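Local coordinates for dihydroorotase (Agrobacterium tumefaciens, PDB 2OGJ), which hydrolyses acetyl esters such as acetyl-(R)-mandelate in vitro, as a zinc-dependent deacetylase of the amidohydrolase superfamily built on a TIM barrel, at residues E218-L223 with E245-L250; S240-E245 with I279-L284; L359-S364 with S369-L374. All blocks are in the same frame, centred on the assembly; numbering follows the deposited sequence.

Interaction 1 of 3, residues E218-L223 with E245-L250; sequences EVLEIL and EDLFNL
Leu247 meets Leu220 through one methyl of each: CD2 of Leu247 lies 3.8 Å from CD2 of Leu220, with the two side chains crossing at about a right angle. Leu247 leaves its helix without heading straight for the other one, but with CG turned anti to the backbone N (chi1 -159°) its outer end reaches Leu220. Leu247 also rests on Tyr216 and Asp217 at the start of helix 216-222, and on Lys196 of the second subunit.

Phe248, next in sequence, points away from helix 216-222 and packs on Ile241 and Met242 instead. The pair of helices belongs to the outer shell of the TIM barrel. Helix 216-222 follows strand 206-209, helix 245-253 follows strand 228-230, and these two strands are parallel neighbours in the sheet. The short helical segments run in nearly the same direction, 24° apart, with axes 10.8 Å from each other. Leu220 lies between the layers, touching Val229 of strand 228-230 underneath while meeting the adjacent helix alongside.

One turn on from Leu247, Leu250 takes up most of the remaining contact. It slides past Leu220 in the opposite direction: CD2 of Leu250 comes 4.1 Å from CB of Leu220, and CG of Leu250 sits 4.1 Å from CD2 of Leu220. No hydrogen bond crosses between the segments. On the solvent side Glu221, its chain bent at chi2 (-77°), folds its carboxylate across the end of Leu250 at about a right angle. CD of Glu221 is 3.9 Å from CD2 of Leu250, and OE2 of Glu221 is the oxygen turned to that methyl.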
loop_
_atom_site.group_PDB
_atom_site.type_symbol
_atom_site.label_atom_id
_atom_site.label_comp_id
_atom_site.label_asym_id
_atom_site.label_seq_id
_atom_site.Cartn_x
_atom_site.Cartn_y
_atom_site.Cartn_z
ATOM N N GLU A 218 -8.293 -21.124 -11.078
ATOM C CA GLU A 218 -8.470 -19.878 -11.803
ATOM C C GLU A 218 -7.525 -19.770 -12.984
ATOM O O GLU A 218 -7.918 -19.317 -14.054
ATOM C CB GLU A 218 -8.276 -18.689 -10.851
ATOM C CG GLU A 218 -9.459 -18.431 -9.938
ATOM C CD GLU A 218 -9.215 -17.281 -8.972
ATOM O OE1 GLU A 218 -10.154 -16.481 -8.741
ATOM O OE2 GLU A 218 -8.089 -17.179 -8.435
ATOM N N VAL A 219 -6.281 -20.188 -12.782
ATOM C CA VAL A 219 -5.273 -20.130 -13.830
ATOM C C VAL A 219 -5.641 -21.018 -15.015
ATOM O O VAL A 219 -5.567 -20.583 -16.162
ATOM C CB VAL A 219 -3.896 -20.546 -13.303
ATOM C CG1 VAL A 219 -2.865 -20.444 -14.421
ATOM C CG2 VAL A 219 -3.510 -19.673 -12.130
ATOM N N LEU A 220 -6.009 -22.267 -14.748
ATOM C CA LEU A 220 -6.425 -23.186 -15.809
ATOM C C LEU A 220 -7.585 -22.597 -16.647
ATOM O O LEU A 220 -7.705 -22.854 -17.852
ATOM C CB LEU A 220 -6.855 -24.517 -15.184
ATOM C CG LEU A 220 -5.855 -25.682 -15.085
ATOM C CD1 LEU A 220 -4.443 -25.182 -14.812
ATOM C CD2 LEU A 220 -6.321 -26.637 -13.991
ATOM N N GLU A 221 -8.439 -21.811 -15.991
ATOM C CA GLU A 221 -9.582 -21.173 -16.654
ATOM C C GLU A 221 -9.110 -20.146 -17.688
ATOM O O GLU A 221 -9.557 -20.162 -18.829
ATOM C CB GLU A 221 -10.481 -20.461 -15.631
ATOM C CG GLU A 221 -11.067 -21.331 -14.506
ATOM C CD GLU A 221 -12.249 -22.197 -14.944
ATOM O OE1 GLU A 221 -12.897 -21.846 -15.956
ATOM O OE2 GLU A 221 -12.540 -23.216 -14.264
ATOM N N ILE A 222 -8.210 -19.253 -17.281
ATOM C CA ILE A 222 -7.691 -18.218 -18.173
ATOM C C ILE A 222 -6.710 -18.717 -19.249
ATOM O O ILE A 222 -6.573 -18.099 -20.302
ATOM C CB ILE A 222 -7.061 -17.047 -17.345
ATOM C CG1 ILE A 222 -6.078 -16.254 -18.193
ATOM C CG2 ILE A 222 -6.408 -17.568 -16.111
ATOM C CD1 ILE A 222 -6.756 -15.286 -19.131
ATOM N N LEU A 223 -6.043 -19.836 -19.007
ATOM C CA LEU A 223 -5.099 -20.374 -19.983
ATOM C C LEU A 223 -5.789 -20.935 -21.224
ATOM O O LEU A 223 -7.006 -21.072 -21.261
ATOM C CB LEU A 223 -4.249 -21.469 -19.340
ATOM C CG LEU A 223 -2.893 -21.078 -18.751
ATOM C CD1 LEU A 223 -2.996 -19.851 -17.864
ATOM C CD2 LEU A 223 -2.367 -22.260 -17.978
ATOM N N GLU A 245 -11.274 -32.908 -6.318
ATOM C CA GLU A 245 -11.741 -33.607 -7.515
ATOM C C GLU A 245 -12.204 -32.646 -8.603
ATOM O O GLU A 245 -12.148 -32.974 -9.783
ATOM C CB GLU A 245 -12.880 -34.574 -7.167
ATOM C CG GLU A 245 -12.414 -35.895 -6.581
ATOM C CD GLU A 245 -11.839 -36.829 -7.633
ATOM O OE1 GLU A 245 -11.208 -37.832 -7.242
ATOM O OE2 GLU A 245 -12.026 -36.568 -8.847
ATOM N N ASP A 246 -12.676 -31.467 -8.205
ATOM C CA ASP A 246 -13.130 -30.464 -9.169
ATOM C C ASP A 246 -11.918 -29.971 -9.937
ATOM O O ASP A 246 -11.975 -29.809 -11.165
ATOM C CB ASP A 246 -13.790 -29.287 -8.456
ATOM C CG ASP A 246 -15.099 -29.663 -7.818
ATOM O OD1 ASP A 246 -15.572 -28.919 -6.936
ATOM O OD2 ASP A 246 -15.657 -30.707 -8.210
ATOM N N LEU A 247 -10.828 -29.734 -9.200
ATOM C CA LEU A 247 -9.580 -29.271 -9.788
ATOM C C LEU A 247 -9.037 -30.348 -10.714
ATOM O O LEU A 247 -8.640 -30.066 -11.852
ATOM C CB LEU A 247 -8.537 -28.985 -8.703
ATOM C CG LEU A 247 -7.366 -28.045 -9.042
ATOM C CD1 LEU A 247 -6.110 -28.622 -8.478
ATOM C CD2 LEU A 247 -7.199 -27.844 -10.541
ATOM N N PHE A 248 -9.020 -31.587 -10.219
ATOM C CA PHE A 248 -8.513 -32.694 -11.014
ATOM C C PHE A 248 -9.278 -32.808 -12.311
ATOM O O PHE A 248 -8.685 -32.986 -13.370
ATOM C CB PHE A 248 -8.611 -34.029 -10.282
ATOM C CG PHE A 248 -7.980 -35.163 -11.043
ATOM C CD1 PHE A 248 -6.618 -35.441 -10.908
ATOM C CD2 PHE A 248 -8.731 -35.910 -11.946
ATOM C CE1 PHE A 248 -6.012 -36.441 -11.667
ATOM C CE2 PHE A 248 -8.141 -36.905 -12.706
ATOM C CZ PHE A 248 -6.772 -37.172 -12.566
ATOM N N ASN A 249 -10.601 -32.702 -12.241
ATOM C CA ASN A 249 -11.435 -32.810 -13.416
ATOM C C ASN A 249 -11.145 -31.682 -14.385
ATOM O O ASN A 249 -11.193 -31.868 -15.609
ATOM C CB ASN A 249 -12.902 -32.898 -13.010
ATOM C CG ASN A 249 -13.163 -34.120 -12.150
ATOM O OD1 ASN A 249 -12.633 -35.202 -12.416
ATOM N ND2 ASN A 249 -13.976 -33.957 -11.115
ATOM N N LEU A 250 -10.836 -30.506 -13.862
ATOM C CA LEU A 250 -10.547 -29.378 -14.728
ATOM C C LEU A 250 -9.170 -29.541 -15.387
ATOM O O LEU A 250 -9.016 -29.281 -16.571
ATOM C CB LEU A 250 -10.625 -28.063 -13.937
ATOM C CG LEU A 250 -10.396 -26.790 -14.759
ATOM C CD1 LEU A 250 -11.352 -26.756 -15.921
ATOM C CD2 LEU A 250 -10.574 -25.566 -13.892
#

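Interaction 2 of 3, residues S240-E245 with I279-L284; sequences SIMEDE and IARGLL
The carboxylate of Glu245 and the guanidinium of Arg281 meet at a slant, their planes 27° apart. OE1 of Glu245 stands 2.6 Å from NH2 of Arg281 in a salt bridge, approaching obliquely to the guanidinium plane. OE2 of Glu245 is also nearer NH2 of Arg281 (3.1 Å) than NH1, so the carboxylate is centred on NH2 and not spread evenly over both nitrogens. Selenium SE of Met242, modelled as selenomethionine, is another oblique neighbour, 4.4 Å from NH2 of Arg281. The ring of Phe248, on the helix that Glu245 opens, holds the same cation in a cation-pi contact.

Arg281 reaches this place by bends at chi2 and chi3 (-137° and -124°) that carry its end across to the 240-245 loop. Deeper in, CD1 of Ile241 touches CD2 of Leu283 at 4.2 Å, and Leu283 also packs on Phe248.

Each side of the contact is a helix end of the barrel shell. Ser240 forms an ST turn, its OG accepting from Met242 N at 3.0 Å, within a type I turn that leads to Asp244, the N-cap of helix 245-253. In the other segment, Gly282 is the C-prime residue of a Schellman motif closing helix 272-280. Asp244 also forms a salt bridge with Lys196 of the second subunit.

Arg281 and Glu245 are both exposed, so water probably screens their attraction. The polar part of the contact is best described as a charge pairing, with the Arg281 cation shared between the Glu245 carboxylate and the Phe248 ring.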
loop_
_atom_site.group_PDB
_atom_site.type_symbol
_atom_site.label_atom_id
_atom_site.label_comp_id
_atom_site.label_asym_id
_atom_site.label_seq_id
_atom_site.Cartn_x
_atom_site.Cartn_y
_atom_site.Cartn_z
ATOM N N SER A 240 -2.710 -28.820 -4.840
ATOM C CA SER A 240 -2.655 -30.198 -5.325
ATOM C C SER A 240 -3.901 -30.612 -6.101
ATOM O O SER A 240 -5.019 -30.388 -5.650
ATOM C CB SER A 240 -2.455 -31.155 -4.149
ATOM O OG SER A 240 -2.726 -32.486 -4.537
ATOM N N ILE A 241 -3.714 -31.225 -7.264
ATOM C CA ILE A 241 -4.854 -31.660 -8.057
ATOM C C ILE A 241 -5.495 -32.919 -7.486
ATOM O O ILE A 241 -6.491 -33.401 -8.017
ATOM C CB ILE A 241 -4.453 -31.959 -9.518
ATOM C CG1 ILE A 241 -3.516 -33.181 -9.570
ATOM C CG2 ILE A 241 -3.812 -30.722 -10.124
ATOM C CD1 ILE A 241 -3.279 -33.740 -10.960
HETATM N N MSE A 242 -4.935 -33.452 -6.403
HETATM C CA MSE A 242 -5.479 -34.671 -5.818
HETATM C C MSE A 242 -6.351 -34.425 -4.582
HETATM O O MSE A 242 -7.061 -35.324 -4.127
HETATM C CB MSE A 242 -4.337 -35.651 -5.509
HETATM C CG MSE A 242 -4.557 -37.087 -6.032
HETATM SE SE MSE A 242 -5.324 -37.193 -7.686
HETATM C CE MSE A 242 -4.146 -36.322 -8.665
ATOM N N GLU A 243 -6.319 -33.205 -4.054
ATOM C CA GLU A 243 -7.124 -32.840 -2.886
ATOM C C GLU A 243 -8.498 -32.271 -3.283
ATOM O O GLU A 243 -9.404 -32.152 -2.457
ATOM C CB GLU A 243 -6.373 -31.807 -2.044
ATOM C CG GLU A 243 -5.694 -30.740 -2.891
ATOM C CD GLU A 243 -5.346 -29.476 -2.131
ATOM O OE1 GLU A 243 -4.956 -29.564 -0.943
ATOM O OE2 GLU A 243 -5.450 -28.388 -2.744
ATOM N N ASP A 244 -8.641 -31.926 -4.557
ATOM C CA ASP A 244 -9.879 -31.352 -5.074
ATOM C C ASP A 244 -10.280 -32.026 -6.381
ATOM O O ASP A 244 -9.700 -31.744 -7.432
ATOM C CB ASP A 244 -9.682 -29.854 -5.320
ATOM C CG ASP A 244 -10.971 -29.132 -5.674
ATOM O OD1 ASP A 244 -11.900 -29.766 -6.222
ATOM O OD2 ASP A 244 -11.042 -27.909 -5.412
ATOM N N GLU A 245 -11.274 -32.908 -6.318
ATOM C CA GLU A 245 -11.741 -33.607 -7.515
ATOM C C GLU A 245 -12.204 -32.646 -8.603
ATOM O O GLU A 245 -12.148 -32.974 -9.783
ATOM C CB GLU A 245 -12.880 -34.574 -7.167
ATOM C CG GLU A 245 -12.414 -35.895 -6.581
ATOM C CD GLU A 245 -11.839 -36.829 -7.633
ATOM O OE1 GLU A 245 -11.208 -37.832 -7.242
ATOM O OE2 GLU A 245 -12.026 -36.568 -8.847
ATOM N N ILE A 279 -1.223 -40.457 -12.999
ATOM C CA ILE A 279 -0.902 -41.396 -14.067
ATOM C C ILE A 279 -1.808 -42.629 -14.084
ATOM O O ILE A 279 -2.138 -43.149 -15.155
ATOM C CB ILE A 279 0.593 -41.801 -13.998
ATOM C CG1 ILE A 279 1.454 -40.561 -14.258
ATOM C CG2 ILE A 279 0.920 -42.870 -15.041
ATOM C CD1 ILE A 279 2.921 -40.701 -13.852
ATOM N N ALA A 280 -2.223 -43.088 -12.909
ATOM C CA ALA A 280 -3.124 -44.241 -12.848
ATOM C C ALA A 280 -4.491 -43.896 -13.463
ATOM O O ALA A 280 -5.214 -44.775 -13.928
ATOM C CB ALA A 280 -3.302 -44.699 -11.404
ATOM N N ARG A 281 -4.838 -42.609 -13.456
ATOM C CA ARG A 281 -6.105 -42.156 -14.024
ATOM C C ARG A 281 -5.922 -41.668 -15.455
ATOM O O ARG A 281 -6.811 -41.008 -16.008
ATOM C CB ARG A 281 -6.713 -41.021 -13.194
ATOM C CG ARG A 281 -7.172 -41.400 -11.787
ATOM C CD ARG A 281 -8.528 -40.750 -11.515
ATOM N NE ARG A 281 -8.565 -39.911 -10.318
ATOM C CZ ARG A 281 -9.426 -38.907 -10.150
ATOM N NH1 ARG A 281 -10.309 -38.624 -11.104
ATOM N NH2 ARG A 281 -9.410 -38.187 -9.033
ATOM N N GLY A 282 -4.769 -41.980 -16.041
ATOM C CA GLY A 282 -4.497 -41.584 -17.411
ATOM C C GLY A 282 -3.971 -40.170 -17.616
ATOM O O GLY A 282 -3.764 -39.762 -18.763
ATOM N N LEU A 283 -3.805 -39.345 -16.495
ATOM C CA LEU A 283 -3.272 -37.997 -16.699
ATOM C C LEU A 283 -1.753 -37.969 -16.609
ATOM O O LEU A 283 -1.161 -38.102 -15.528
ATOM C CB LEU A 283 -3.862 -36.996 -15.695
ATOM C CG LEU A 283 -3.527 -35.515 -15.966
ATOM C CD1 LEU A 283 -3.909 -35.140 -17.402
ATOM C CD2 LEU A 283 -4.260 -34.621 -14.951
ATOM N N LEU A 284 -1.127 -37.811 -17.767
ATOM C CA LEU A 284 0.322 -37.748 -17.854
ATOM C C LEU A 284 0.807 -36.312 -17.990
ATOM O O LEU A 284 0.073 -35.426 -18.456
ATOM C CB LEU A 284 0.808 -38.532 -19.071
ATOM C CG LEU A 284 1.248 -39.969 -18.848
ATOM C CD1 LEU A 284 0.180 -40.737 -18.094
ATOM C CD2 LEU A 284 1.543 -40.580 -20.190
#

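Interaction 3 of 3, residues L359-S364 with S369-L374; sequences LEATDS and SRLKRL
A beta hairpin, formed by strands 348-362 and 368-382, brings the two segments together as antiparallel neighbours close to its turn. Leu359 with Leu371 and Ala361 with Ser369 are hydrogen-bonded pairs, on either side of the non-hydrogen-bonded pair Glu360 with Arg370. Ala361 and Ser369 are tied both ways: Ala361 N to Ser369 O at 2.8 Å, and Ser369 N to Ala361 O at 3.0 Å. Leu359 N donates to Leu371 O at 3.1 Å, whereas the return bond from Leu371 N to Leu359 O is weak and doubtful.

On the face carrying Leu359, Ala361 and Leu371, CB of Ala361 meets CD1 of Leu371 at 4.0 Å, beside helix 304-313. Past the corner at Lys372 and Arg373, CD1 of Leu374 comes 4.0 Å from CD2 of Leu359.

The other face carries the charges. Arg370, bent at chi3 (62°), also forms a salt bridge through NH1 with Asp358. Its guanidinium lies almost parallel to the carboxylate of Glu360, the planes 4° apart, and OE2 of Glu360 sits over the guanidinium face, 3.0 Å from NH2 of Arg370, with no N-H pointing at it.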
loop_
_atom_site.group_PDB
_atom_site.type_symbol
_atom_site.label_atom_id
_atom_site.label_comp_id
_atom_site.label_asym_id
_atom_site.label_seq_id
_atom_site.Cartn_x
_atom_site.Cartn_y
_atom_site.Cartn_z
ATOM N N LEU A 359 18.075 -46.950 -5.892
ATOM C CA LEU A 359 18.405 -45.627 -5.391
ATOM C C LEU A 359 17.202 -44.950 -4.792
ATOM O O LEU A 359 16.090 -45.053 -5.311
ATOM C CB LEU A 359 18.935 -44.747 -6.522
ATOM C CG LEU A 359 19.391 -43.349 -6.100
ATOM C CD1 LEU A 359 20.596 -43.476 -5.182
ATOM C CD2 LEU A 359 19.738 -42.514 -7.321
ATOM N N GLU A 360 17.432 -44.249 -3.693
ATOM C CA GLU A 360 16.364 -43.526 -3.044
ATOM C C GLU A 360 16.465 -42.075 -3.429
ATOM O O GLU A 360 17.515 -41.454 -3.288
ATOM C CB GLU A 360 16.445 -43.644 -1.522
ATOM C CG GLU A 360 16.039 -44.997 -0.983
ATOM C CD GLU A 360 15.627 -44.939 0.474
ATOM O OE1 GLU A 360 16.396 -44.380 1.288
ATOM O OE2 GLU A 360 14.534 -45.455 0.802
ATOM N N ALA A 361 15.369 -41.555 -3.950
ATOM C CA ALA A 361 15.280 -40.156 -4.319
ATOM C C ALA A 361 14.110 -39.643 -3.493
ATOM O O ALA A 361 13.225 -40.410 -3.116
ATOM C CB ALA A 361 14.986 -40.025 -5.794
ATOM N N THR A 362 14.100 -38.361 -3.177
ATOM C CA THR A 362 12.996 -37.838 -2.401
ATOM C C THR A 362 12.392 -36.669 -3.148
ATOM O O THR A 362 13.111 -35.882 -3.756
ATOM C CB THR A 362 13.462 -37.420 -0.987
ATOM O OG1 THR A 362 12.740 -36.254 -0.559
ATOM C CG2 THR A 362 14.965 -37.156 -0.977
ATOM N N ASP A 363 11.064 -36.578 -3.114
ATOM C CA ASP A 363 10.323 -35.514 -3.799
ATOM C C ASP A 363 10.243 -34.223 -2.989
ATOM O O ASP A 363 10.875 -34.081 -1.934
ATOM C CB ASP A 363 8.899 -35.994 -4.147
ATOM C CG ASP A 363 8.051 -36.319 -2.902
ATOM O OD1 ASP A 363 6.941 -36.882 -3.043
ATOM O OD2 ASP A 363 8.484 -36.007 -1.777
ATOM N N SER A 364 9.443 -33.289 -3.485
ATOM C CA SER A 364 9.262 -32.003 -2.834
ATOM C C SER A 364 8.430 -32.114 -1.561
ATOM O O SER A 364 8.161 -31.112 -0.892
ATOM C CB SER A 364 8.603 -31.028 -3.802
ATOM O OG SER A 364 9.349 -30.943 -5.000
ATOM N N SER A 369 11.260 -42.454 -2.235
ATOM C CA SER A 369 10.965 -43.627 -3.040
ATOM C C SER A 369 12.303 -44.136 -3.573
ATOM O O SER A 369 13.235 -43.355 -3.767
ATOM C CB SER A 369 10.038 -43.266 -4.199
ATOM O OG SER A 369 9.923 -44.344 -5.115
ATOM N N ARG A 370 12.419 -45.442 -3.791
ATOM C CA ARG A 370 13.671 -45.998 -4.306
ATOM C C ARG A 370 13.513 -46.506 -5.723
ATOM O O ARG A 370 12.942 -47.571 -5.952
ATOM C CB ARG A 370 14.198 -47.117 -3.401
ATOM C CG ARG A 370 13.202 -48.214 -3.069
ATOM C CD ARG A 370 13.872 -49.353 -2.290
ATOM N NE ARG A 370 14.424 -48.928 -1.000
ATOM C CZ ARG A 370 15.608 -48.342 -0.830
ATOM N NH1 ARG A 370 16.395 -48.097 -1.873
ATOM N NH2 ARG A 370 16.020 -48.010 0.394
ATOM N N LEU A 371 14.030 -45.720 -6.663
ATOM C CA LEU A 371 13.969 -46.023 -8.091
ATOM C C LEU A 371 14.730 -47.309 -8.451
ATOM O O LEU A 371 15.882 -47.506 -8.061
ATOM C CB LEU A 371 14.526 -44.831 -8.886
ATOM C CG LEU A 371 14.122 -43.451 -8.343
ATOM C CD1 LEU A 371 14.932 -42.363 -9.005
ATOM C CD2 LEU A 371 12.644 -43.228 -8.557
ATOM N N LYS A 372 14.059 -48.178 -9.199
ATOM C CA LYS A 372 14.616 -49.460 -9.619
ATOM C C LYS A 372 15.278 -49.396 -11.001
ATOM O O LYS A 372 15.979 -50.324 -11.408
ATOM C CB LYS A 372 13.509 -50.522 -9.627
ATOM C CG LYS A 372 12.831 -50.758 -8.274
ATOM C CD LYS A 372 13.843 -51.184 -7.228
ATOM C CE LYS A 372 13.167 -51.661 -5.958
ATOM N NZ LYS A 372 14.179 -52.020 -4.917
ATOM N N ARG A 373 15.042 -48.303 -11.719
ATOM C CA ARG A 373 15.622 -48.095 -13.040
ATOM C C ARG A 373 16.049 -46.639 -13.136
ATOM O O ARG A 373 15.337 -45.747 -12.689
ATOM C CB ARG A 373 14.610 -48.434 -14.126
ATOM C CG ARG A 373 14.282 -49.908 -14.166
ATOM C CD ARG A 373 12.941 -50.153 -14.813
ATOM N NE ARG A 373 12.985 -50.134 -16.269
ATOM C CZ ARG A 373 11.901 -50.067 -17.039
ATOM N NH1 ARG A 373 10.693 -50.005 -16.490
ATOM N NH2 ARG A 373 12.021 -50.077 -18.360
ATOM N N LEU A 374 17.217 -46.403 -13.717
ATOM C CA LEU A 374 17.728 -45.051 -13.819
ATOM C C LEU A 374 18.202 -44.567 -15.171
ATOM O O LEU A 374 19.041 -45.196 -15.823
ATOM C CB LEU A 374 18.875 -44.870 -12.833
ATOM C CG LEU A 374 18.491 -44.934 -11.366
ATOM C CD1 LEU A 374 19.758 -44.916 -10.537
ATOM C CD2 LEU A 374 17.571 -43.768 -11.017
#

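How the interactions relate
Interactions 1 and 2 form one continuous patch of the barrel shell, with centres about 12 Å apart. They share Glu245, and Leu247 of the first packs directly on Ile241 of the second. Both also touch the second subunit, Lys196 of that subunit being common to the two. The zinc site lies further in: the side chains of Leu220 and Ile241 are about 10 Å and 9 Å from that of zinc ligand His231, and the side chain of Leu220 is about 14 Å from a zinc ion. Interaction 3 stands apart, away from the metal site, its centre about 29 Å from that of interaction 1 and about 21 Å from that of interaction 2, with no direct touch to either.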